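Local coordinates for protein fructosyl amine: oxygen oxidoreductase (Aspergillus fumigatus, PDB 3DJE) that probably oxidises fructosyl amino acids (Amadori products) with oxygen, using FAD, and so removes the sugar from the glycated amine, at residues V41-I55 against A155-A168. Sequence-based numbering, arbitrary orientation. Where two conformers were deposited one is given.
Sequences VPSAISAGNDVNKVI and AGWAHARNALVAAA. With FAD (flavin-adenine dinucleotide), chain C.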
loop_
_atom_site.group_PDB
_atom_site.type_symbol
_atom_site.label_atom_id
_atom_site.label_comp_id
_atom_site.label_asym_id
_atom_site.label_seq_id
_atom_site.Cartn_x
_atom_site.Cartn_y
_atom_site.Cartn_z
ATOM N N VAL A 41 -7.356 -15.503 1.261
ATOM C CA VAL A 41 -6.209 -14.942 0.548
ATOM C C VAL A 41 -6.458 -15.084 -0.960
ATOM O O VAL A 41 -6.779 -16.179 -1.434
ATOM C CB VAL A 41 -4.867 -15.657 0.935
ATOM C CG1 VAL A 41 -3.695 -15.132 0.111
ATOM C CG2 VAL A 41 -4.572 -15.494 2.430
ATOM N N PRO A 42 -6.308 -13.984 -1.734
ATOM C CA PRO A 42 -5.913 -12.627 -1.336
ATOM C C PRO A 42 -7.116 -11.795 -0.906
ATOM O O PRO A 42 -8.135 -11.768 -1.597
ATOM C CB PRO A 42 -5.295 -12.051 -2.617
ATOM C CG PRO A 42 -6.051 -12.759 -3.738
ATOM C CD PRO A 42 -6.522 -14.099 -3.189
ATOM N N SER A 43 -7.001 -11.138 0.240
ATOM C CA SER A 43 -8.159 -10.470 0.807
ATOM C C SER A 43 -8.680 -9.363 -0.106
ATOM O O SER A 43 -7.898 -8.550 -0.603
ATOM C CB SER A 43 -7.798 -9.851 2.146
ATOM O OG SER A 43 -8.849 -9.022 2.583
ATOM N N ALA A 44 -9.999 -9.304 -0.255
ATOM C CA ALA A 44 -10.639 -8.255 -1.060
ATOM C C ALA A 44 -10.454 -6.854 -0.476
ATOM O O ALA A 44 -10.569 -5.868 -1.222
ATOM C CB ALA A 44 -12.105 -8.549 -1.256
ATOM N N ILE A 45 -10.155 -6.765 0.821
ATOM C CA ILE A 45 -9.880 -5.461 1.450
ATOM C C ILE A 45 -8.395 -5.208 1.722
ATOM O O ILE A 45 -8.015 -4.191 2.330
ATOM C CB ILE A 45 -10.723 -5.214 2.737
ATOM C CG1 ILE A 45 -10.396 -6.235 3.823
ATOM C CG2 ILE A 45 -12.221 -5.211 2.404
ATOM C CD1 ILE A 45 -10.884 -5.824 5.232
ATOM N N SER A 46 -7.540 -6.135 1.304
ATOM C CA SER A 46 -6.120 -5.846 1.369
ATOM C C SER A 46 -5.731 -4.813 0.321
ATOM O O SER A 46 -6.034 -4.972 -0.866
ATOM C CB SER A 46 -5.273 -7.116 1.197
ATOM O OG SER A 46 -3.908 -6.764 1.002
ATOM N N ALA A 47 -5.023 -3.780 0.763
ATOM C CA ALA A 47 -4.431 -2.813 -0.159
ATOM C C ALA A 47 -3.456 -3.482 -1.141
ATOM O O ALA A 47 -3.178 -2.928 -2.203
ATOM C CB ALA A 47 -3.740 -1.719 0.615
ATOM N N GLY A 48 -2.962 -4.676 -0.803
ATOM C CA GLY A 48 -2.000 -5.372 -1.670
ATOM C C GLY A 48 -2.665 -6.194 -2.758
ATOM O O GLY A 48 -1.990 -6.713 -3.648
ATOM N N ASN A 49 -3.989 -6.306 -2.690
ATOM C CA ASN A 49 -4.723 -7.089 -3.667
ATOM C C ASN A 49 -5.043 -6.243 -4.891
ATOM O O ASN A 49 -6.141 -5.678 -5.020
ATOM C CB ASN A 49 -5.980 -7.716 -3.070
ATOM C CG ASN A 49 -6.634 -8.695 -4.024
ATOM O OD1 ASN A 49 -6.256 -8.779 -5.202
ATOM N ND2 ASN A 49 -7.616 -9.447 -3.529
ATOM N N ASP A 50 -4.062 -6.157 -5.786
ATOM C CA ASP A 50 -4.103 -5.232 -6.915
ATOM C C ASP A 50 -3.284 -5.879 -8.025
ATOM O O ASP A 50 -2.319 -6.611 -7.750
ATOM C CB ASP A 50 -3.419 -3.938 -6.436
ATOM C CG ASP A 50 -3.710 -2.711 -7.288
ATOM O OD1 ASP A 50 -4.014 -2.833 -8.491
ATOM O OD2 ASP A 50 -3.575 -1.587 -6.728
ATOM N N VAL A 51 -3.642 -5.609 -9.280
ATOM C CA VAL A 51 -2.873 -6.189 -10.410
ATOM C C VAL A 51 -1.492 -5.545 -10.635
ATOM O O VAL A 51 -0.623 -6.115 -11.313
ATOM C CB VAL A 51 -3.721 -6.257 -11.739
ATOM C CG1 VAL A 51 -4.923 -7.174 -11.555
ATOM C CG2 VAL A 51 -4.144 -4.857 -12.223
ATOM N N ASN A 52 -1.271 -4.390 -10.030
ATOM C CA ASN A 52 0.046 -3.778 -10.088
ATOM C C ASN A 52 0.236 -2.727 -9.033
ATOM O O ASN A 52 -0.710 -2.039 -8.624
ATOM C CB ASN A 52 0.347 -3.192 -11.469
ATOM C CG ASN A 52 -0.868 -2.528 -12.094
ATOM O OD1 ASN A 52 -1.619 -1.814 -11.421
ATOM N ND2 ASN A 52 -1.071 -2.772 -13.384
ATOM N N LYS A 53 1.482 -2.634 -8.601
ATOM C CA LYS A 53 1.941 -1.587 -7.688
ATOM C C LYS A 53 3.283 -1.074 -8.186
ATOM O O LYS A 53 4.075 -1.825 -8.782
ATOM C CB LYS A 53 2.108 -2.115 -6.252
ATOM C CG LYS A 53 0.820 -2.600 -5.565
ATOM C CD LYS A 53 -0.132 -1.475 -5.184
ATOM C CE LYS A 53 -1.171 -2.035 -4.232
ATOM N NZ LYS A 53 -2.323 -1.122 -3.974
ATOM N N VAL A 54 3.562 0.196 -7.908
ATOM C CA VAL A 54 4.848 0.777 -8.288
ATOM C C VAL A 54 5.942 0.288 -7.330
ATOM O O VAL A 54 5.762 0.299 -6.105
ATOM C CB VAL A 54 4.818 2.319 -8.238
ATOM C CG1 VAL A 54 6.136 2.880 -8.763
ATOM C CG2 VAL A 54 3.682 2.868 -9.066
ATOM N N ILE A 55 7.079 -0.098 -7.901
ATOM C CA ILE A 55 8.278 -0.431 -7.136
ATOM C C ILE A 55 9.370 0.568 -7.525
ATOM O O ILE A 55 9.849 0.564 -8.661
ATOM C CB ILE A 55 8.758 -1.878 -7.435
ATOM C CG1 ILE A 55 7.600 -2.887 -7.305
ATOM C CG2 ILE A 55 9.997 -2.224 -6.581
ATOM C CD1 ILE A 55 6.950 -2.948 -5.931
ATOM N N ALA A 155 13.417 0.723 -11.778
ATOM C CA ALA A 155 12.093 1.033 -11.221
ATOM C C ALA A 155 11.069 0.419 -12.144
ATOM O O ALA A 155 11.327 0.209 -13.333
ATOM C CB ALA A 155 11.879 2.528 -11.151
ATOM N N GLY A 156 9.888 0.150 -11.617
ATOM C CA GLY A 156 8.887 -0.487 -12.443
ATOM C C GLY A 156 7.676 -0.823 -11.624
ATOM O O GLY A 156 7.211 -0.012 -10.814
ATOM N N TRP A 157 7.137 -2.008 -11.881
ATOM C CA TRP A 157 5.944 -2.437 -11.172
ATOM C C TRP A 157 5.980 -3.916 -10.814
ATOM O O TRP A 157 6.723 -4.692 -11.418
ATOM C CB TRP A 157 4.694 -2.097 -11.994
ATOM C CG TRP A 157 4.589 -2.838 -13.296
ATOM C CD1 TRP A 157 5.111 -2.461 -14.517
ATOM C CD2 TRP A 157 3.909 -4.080 -13.515
ATOM N NE1 TRP A 157 4.775 -3.405 -15.480
ATOM C CE2 TRP A 157 4.030 -4.393 -14.892
ATOM C CE3 TRP A 157 3.176 -4.945 -12.686
ATOM C CZ2 TRP A 157 3.484 -5.570 -15.449
ATOM C CZ3 TRP A 157 2.614 -6.101 -13.249
ATOM C CH2 TRP A 157 2.770 -6.395 -14.613
ATOM N N ALA A 158 5.203 -4.293 -9.795
ATOM C CA ALA A 158 5.057 -5.711 -9.419
ATOM C C ALA A 158 3.623 -6.143 -9.539
ATOM O O ALA A 158 2.717 -5.346 -9.272
ATOM C CB ALA A 158 5.515 -5.945 -7.992
ATOM N N HIS A 159 3.415 -7.401 -9.929
ATOM C CA HIS A 159 2.077 -7.978 -9.863
ATOM C C HIS A 159 1.724 -8.274 -8.422
ATOM O O HIS A 159 2.066 -9.338 -7.887
ATOM C CB HIS A 159 1.919 -9.211 -10.746
ATOM C CG HIS A 159 0.487 -9.544 -11.002
ATOM N ND1 HIS A 159 -0.405 -9.802 -9.983
ATOM C CD2 HIS A 159 -0.232 -9.568 -12.150
ATOM C CE1 HIS A 159 -1.603 -10.021 -10.498
ATOM N NE2 HIS A 159 -1.527 -9.879 -11.813
ATOM N N ALA A 160 1.064 -7.309 -7.787
ATOM C CA ALA A 160 0.898 -7.337 -6.330
ATOM C C ALA A 160 0.117 -8.550 -5.830
ATOM O O ALA A 160 0.575 -9.275 -4.922
ATOM C CB ALA A 160 0.261 -6.014 -5.818
ATOM N N ARG A 161 -1.043 -8.778 -6.433
ATOM C CA ARG A 161 -1.880 -9.903 -6.039
ATOM C C ARG A 161 -1.135 -11.235 -6.180
ATOM O O ARG A 161 -1.124 -12.055 -5.244
ATOM C CB ARG A 161 -3.174 -9.919 -6.831
ATOM C CG ARG A 161 -4.072 -11.088 -6.458
ATOM C CD ARG A 161 -5.066 -11.370 -7.578
ATOM N NE ARG A 161 -4.378 -12.061 -8.668
ATOM C CZ ARG A 161 -4.813 -12.177 -9.921
ATOM N NH1 ARG A 161 -5.973 -11.641 -10.320
ATOM N NH2 ARG A 161 -4.074 -12.837 -10.785
ATOM N N ASN A 162 -0.502 -11.460 -7.330
ATOM C CA ASN A 162 0.218 -12.718 -7.528
ATOM C C ASN A 162 1.400 -12.894 -6.558
ATOM O O ASN A 162 1.672 -14.015 -6.102
ATOM C CB ASN A 162 0.651 -12.865 -8.990
ATOM C CG ASN A 162 -0.531 -13.115 -9.925
ATOM O OD1 ASN A 162 -1.641 -13.446 -9.488
ATOM N ND2 ASN A 162 -0.291 -12.965 -11.224
ATOM N N ALA A 163 2.081 -11.792 -6.224
ATOM C CA ALA A 163 3.196 -11.851 -5.259
ATOM C C ALA A 163 2.686 -12.168 -3.842
ATOM O O ALA A 163 3.288 -12.972 -3.095
ATOM C CB ALA A 163 3.969 -10.530 -5.253
ATOM N N LEU A 164 1.581 -11.527 -3.476
ATOM C CA LEU A 164 0.943 -11.752 -2.165
ATOM C C LEU A 164 0.532 -13.220 -2.007
ATOM O O LEU A 164 0.822 -13.857 -0.990
ATOM C CB LEU A 164 -0.269 -10.817 -2.015
ATOM C CG LEU A 164 -1.088 -10.907 -0.725
ATOM C CD1 LEU A 164 -0.237 -10.548 0.481
ATOM C CD2 LEU A 164 -2.283 -9.941 -0.859
ATOM N N VAL A 165 -0.133 -13.752 -3.031
ATOM C CA VAL A 165 -0.561 -15.155 -3.052
ATOM C C VAL A 165 0.663 -16.082 -2.996
ATOM O O VAL A 165 0.685 -17.015 -2.207
ATOM C CB VAL A 165 -1.456 -15.450 -4.280
ATOM C CG1 VAL A 165 -1.716 -16.939 -4.431
ATOM C CG2 VAL A 165 -2.800 -14.714 -4.143
ATOM N N ALA A 166 1.696 -15.790 -3.785
ATOM C CA ALA A 166 2.902 -16.633 -3.781
ATOM C C ALA A 166 3.520 -16.677 -2.381
ATOM O O ALA A 166 3.939 -17.737 -1.910
ATOM C CB ALA A 166 3.921 -16.136 -4.815
ATOM N N ALA A 167 3.620 -15.515 -1.738
ATOM C CA ALA A 167 4.218 -15.453 -0.401
ATOM C C ALA A 167 3.368 -16.216 0.626
ATOM O O ALA A 167 3.919 -16.935 1.470
ATOM C CB ALA A 167 4.404 -14.010 0.035
ATOM N N ALA A 168 2.038 -16.062 0.573
ATOM C CA ALA A 168 1.154 -16.788 1.502
ATOM C C ALA A 168 1.257 -18.304 1.302
ATOM O O ALA A 168 1.332 -19.065 2.273
ATOM C CB ALA A 168 -0.275 -16.327 1.358
HETATM P PA FAD C . -3.373 -4.700 3.955
HETATM O O1A FAD C . -2.576 -5.354 2.912
HETATM O O2A FAD C . -4.550 -3.874 3.543
HETATM O O5B FAD C . -3.796 -5.873 4.928
HETATM C C5B FAD C . -4.691 -5.688 6.027
HETATM C C4B FAD C . -5.326 -7.055 6.314
HETATM O O4B FAD C . -6.024 -6.849 7.557
HETATM C C3B FAD C . -6.394 -7.333 5.231
HETATM O O3B FAD C . -6.108 -8.549 4.521
HETATM C C2B FAD C . -7.676 -7.445 6.071
HETATM O O2B FAD C . -8.572 -8.494 5.586
HETATM C C1B FAD C . -7.111 -7.721 7.493
HETATM N N9A FAD C . -8.212 -7.494 8.479
HETATM C C8A FAD C . -9.146 -6.519 8.489
HETATM N N7A FAD C . -9.983 -6.727 9.526
HETATM C C5A FAD C . -9.574 -7.832 10.165
HETATM C C6A FAD C . -10.043 -8.539 11.278
HETATM N N6A FAD C . -11.149 -8.118 11.935
HETATM N N1A FAD C . -9.381 -9.645 11.670
HETATM C C2A FAD C . -8.292 -10.075 11.019
HETATM N N3A FAD C . -7.820 -9.426 9.950
HETATM C C4A FAD C . -8.448 -8.308 9.512
HETATM N N1 FAD C . 2.361 0.820 -2.142
HETATM C C2 FAD C . 3.513 0.691 -2.916
HETATM O O2 FAD C . 4.580 0.318 -2.426
HETATM N N3 FAD C . 3.449 1.000 -4.275
HETATM C C4 FAD C . 2.274 1.443 -4.873
HETATM O O4 FAD C . 2.255 1.703 -6.083
HETATM C C4X FAD C . 1.127 1.586 -4.078
HETATM N N5 FAD C . -0.063 2.043 -4.641
HETATM C C5X FAD C . -1.232 2.012 -3.886
HETATM C C6 FAD C . -2.442 2.269 -4.523
HETATM C C7 FAD C . -3.634 2.202 -3.812
HETATM C C7M FAD C . -4.935 2.519 -4.562
HETATM C C8 FAD C . -3.626 1.849 -2.463
HETATM C C8M FAD C . -4.962 1.699 -1.696
HETATM C C9 FAD C . -2.406 1.573 -1.831
HETATM C C9A FAD C . -1.201 1.641 -2.543
HETATM N N10 FAD C . 0.042 1.383 -1.932
HETATM C C10 FAD C . 1.186 1.271 -2.722
HETATM C "C1'" FAD C . 0.139 1.213 -0.476
HETATM C "C2'" FAD C . 0.114 -0.275 -0.123
HETATM O "O2'" FAD C . -0.881 -0.951 -0.921
HETATM C "C3'" FAD C . -0.195 -0.432 1.363
HETATM O "O3'" FAD C . 0.638 0.472 2.117
HETATM C "C4'" FAD C . 0.086 -1.852 1.866
HETATM O "O4'" FAD C . -0.439 -2.841 0.982
HETATM C "C5'" FAD C . -0.557 -2.021 3.248
HETATM O "O5'" FAD C . -0.255 -3.329 3.762
HETATM P P FAD C . -0.872 -3.803 5.164
HETATM O O1P FAD C . -0.557 -2.778 6.204
HETATM O O2P FAD C . -0.442 -5.205 5.337
HETATM O O3P FAD C . -2.463 -3.799 4.934
#
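Lys53 NZ is gripped by Ala47 O at 2.7 Å and by Asp50 OD2 in a salt bridge, an oxygen that also pairs with Lys276, while Ala160 CB presses on the same side chain's CG at 3.5 Å, tighter than usual. A bend at chi2 (-71°) carries the long lysine chain past this alanine, whose small methyl allows the close approach, to one face of the flavin, where NZ lies 3.3 Å from FAD C5X and could polarise the ring system. This is an FAD-binding loop of this MSOX/MTOX-family oxidase, running into strand 53-55, which pairs antiparallel with strand 156-158. Lys53 and Ala158 exchange two backbone hydrogen bonds, and Ile55 and Gly156 two more. Between these pairs, Val54 N donates to FAD O4 at 2.7 Å and Val54 O accepts from FAD N3, while its side chain touches the bound substrate analogue. Past the strand, His159 caps helix 160-173 by accepting from Asn162 N; Val51 O lies over one face of its ring, and Asn162 ND2 over the other. In the helix's first turn, Arg161 N donates to Asp50 O at 2.8 Å. Arg161 CG touches both Asn49 OD1 (3.4 Å) and Pro42 CG, its chain running alongside Asn49, whose ND2 donates to Ser43 O and Ile435 O; its guanidinium reaches Asn162 and Glu271. Farther along, the compact ring of Pro42, behind a cis peptide, packs on Val165 CG2 and Leu164 CD2. Ser46, small enough to sit against Leu164, accepts from Gly48 N in an ST turn and, with OG anti to its own N (chi1 169°), donates to the FAD phosphate oxygen O1A at 2.7 Å.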